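Local coordinates for putative DNA-binding protein (Salmonella choleraesuis, PDB 2HX0) that probably binds DNA and carries a bound magnesium ion, at residues Ala60-Gly65 with His107-Cys112. The protein carries 2 engineered substitutions. Sequence-based numbering, arbitrary orientation.
With MG (magnesium ion), chain B.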
loop_
_atom_site.group_PDB
_atom_site.type_symbol
_atom_site.label_atom_id
_atom_site.label_comp_id
_atom_site.label_asym_id
_atom_site.label_seq_id
_atom_site.Cartn_x
_atom_site.Cartn_y
_atom_site.Cartn_z
ATOM N N ALA A 60 3.816 -16.581 -8.606
ATOM C CA ALA A 60 5.124 -17.082 -8.209
ATOM C C ALA A 60 5.554 -16.331 -6.957
ATOM O O ALA A 60 5.779 -15.120 -6.995
ATOM C CB ALA A 60 6.132 -16.860 -9.335
ATOM N N LEU A 61 5.659 -17.054 -5.846
ATOM C CA LEU A 61 6.044 -16.451 -4.579
ATOM C C LEU A 61 7.116 -17.248 -3.860
ATOM O O LEU A 61 7.142 -18.475 -3.927
ATOM C CB LEU A 61 4.831 -16.351 -3.652
ATOM C CG LEU A 61 3.697 -15.408 -4.045
ATOM C CD1 LEU A 61 2.520 -15.605 -3.101
ATOM C CD2 LEU A 61 4.197 -13.971 -3.993
ATOM N N ARG A 62 8.002 -16.542 -3.170
ATOM C CA ARG A 62 9.035 -17.190 -2.378
ATOM C C ARG A 62 8.628 -16.855 -0.948
ATOM O O ARG A 62 8.686 -15.696 -0.536
ATOM C CB ARG A 62 10.415 -16.607 -2.690
ATOM C CG ARG A 62 11.558 -17.369 -2.040
ATOM C CD ARG A 62 12.903 -16.743 -2.383
ATOM N NE ARG A 62 13.051 -15.425 -1.778
ATOM C CZ ARG A 62 14.098 -14.626 -1.961
ATOM N NH1 ARG A 62 15.102 -15.007 -2.741
ATOM N NH2 ARG A 62 14.143 -13.444 -1.362
ATOM N N TYR A 63 8.194 -17.857 -0.193
ATOM C CA TYR A 63 7.760 -17.615 1.178
ATOM C C TYR A 63 8.905 -17.282 2.130
ATOM O O TYR A 63 10.068 -17.584 1.853
ATOM C CB TYR A 63 6.965 -18.815 1.693
ATOM C CG TYR A 63 5.722 -19.114 0.877
ATOM C CD1 TYR A 63 4.943 -18.084 0.349
ATOM C CD2 TYR A 63 5.311 -20.423 0.651
ATOM C CE1 TYR A 63 3.786 -18.354 -0.384
ATOM C CE2 TYR A 63 4.155 -20.702 -0.074
ATOM C CZ TYR A 63 3.397 -19.664 -0.588
ATOM O OH TYR A 63 2.244 -19.947 -1.288
ATOM N N ALA A 64 8.557 -16.653 3.251
ATOM C CA ALA A 64 9.519 -16.229 4.264
ATOM C C ALA A 64 10.589 -17.257 4.616
ATOM O O ALA A 64 10.280 -18.380 5.014
ATOM C CB ALA A 64 8.777 -15.806 5.526
ATOM N N GLY A 65 11.845 -16.849 4.465
ATOM C CA GLY A 65 12.970 -17.711 4.787
ATOM C C GLY A 65 13.222 -18.897 3.875
ATOM O O GLY A 65 14.171 -19.649 4.098
ATOM N N HIS A 107 7.623 -13.065 -1.093
ATOM C CA HIS A 107 8.539 -12.321 -1.945
ATOM C C HIS A 107 8.120 -12.647 -3.378
ATOM O O HIS A 107 8.063 -13.818 -3.756
ATOM C CB HIS A 107 9.967 -12.808 -1.666
ATOM C CG HIS A 107 11.034 -12.062 -2.405
ATOM N ND1 HIS A 107 11.387 -10.765 -2.102
ATOM C CD2 HIS A 107 11.857 -12.451 -3.407
ATOM C CE1 HIS A 107 12.383 -10.388 -2.886
ATOM N NE2 HIS A 107 12.687 -11.392 -3.686
HETATM N N MSE A 108 7.804 -11.628 -4.173
HETATM C CA MSE A 108 7.380 -11.866 -5.544
HETATM C C MSE A 108 8.533 -12.321 -6.430
HETATM O O MSE A 108 9.625 -11.759 -6.385
HETATM C CB MSE A 108 6.739 -10.609 -6.134
HETATM C CG MSE A 108 6.141 -10.828 -7.507
HETATM SE SE MSE A 108 5.055 -9.335 -8.060
HETATM C CE MSE A 108 6.334 -8.412 -9.167
HETATM N N MSE A 109 8.274 -13.350 -7.230
HETATM C CA MSE A 109 9.271 -13.901 -8.140
HETATM C C MSE A 109 8.747 -13.842 -9.571
HETATM O O MSE A 109 7.561 -13.615 -9.796
HETATM C CB MSE A 109 9.553 -15.367 -7.794
HETATM C CG MSE A 109 10.087 -15.614 -6.398
HETATM SE SE MSE A 109 11.830 -14.841 -6.143
HETATM C CE MSE A 109 12.846 -15.981 -7.315
ATOM N N PRO A 110 9.632 -14.034 -10.559
ATOM C CA PRO A 110 9.167 -14.000 -11.947
ATOM C C PRO A 110 8.197 -15.163 -12.168
ATOM O O PRO A 110 8.408 -16.260 -11.651
ATOM C CB PRO A 110 10.457 -14.167 -12.745
ATOM C CG PRO A 110 11.479 -13.522 -11.868
ATOM C CD PRO A 110 11.105 -14.044 -10.499
ATOM N N GLY A 111 7.130 -14.922 -12.921
ATOM C CA GLY A 111 6.166 -15.974 -13.173
ATOM C C GLY A 111 4.723 -15.616 -12.864
ATOM O O GLY A 111 3.824 -16.428 -13.083
ATOM N N CYS A 112 4.488 -14.417 -12.344
ATOM C CA CYS A 112 3.125 -13.984 -12.044
ATOM C C CYS A 112 2.530 -13.464 -13.346
ATOM O O CYS A 112 3.086 -12.559 -13.964
ATOM C CB CYS A 112 3.139 -12.868 -11.001
ATOM S SG CYS A 112 3.765 -13.387 -9.402
HETATM MG MG MG B . 11.806 -9.788 0.221
HETATM O O HOH W 1 12.677 -9.378 2.545
#
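R62 and H107 form an antiparallel hydrogen-bonded pair joining strands 59-62 and 103-108 in the large antiparallel sheet of the PCC domain, a worked example of a strand pair that also shapes a metal site. Of its two backbone bonds, R62 N to H107 O spans 2.8 Å and H107 N to R62 O 2.9 Å. Beyond the non-hydrogen-bonded pair L61 and M108, a further backbone bond runs from M109 N to A60 O, 3.1 Å. The next backbone NH turns to sulfur: A60 N donates almost straight (171°) to C112 SG at 3.3 Å, where the chain curls round past G111.

A60 CB packs against P110 O (3.3 Å) and M109 CB (4.0 Å), and the bent selenomethionine chain of M109 brings its CG alongside R62 CB. On the face of L61 and M108, the side chains meet L94 of the neighbouring strand 89-97, and M108 also reaches helix 31-42.

On the face of R62 and H107 the flat groups stack. Both side chains leave with CG anti to the backbone N and run side by side; the bend of the arginine at chi3 (67°) then turns the guanidinium onto one imidazole face, planes 14° apart, with R62 NH2 offset toward the rim near H107 CD2. H91 and H93 complete the protein ligands of the magnesium ion, which H107 ND1 binds at 2.6 Å.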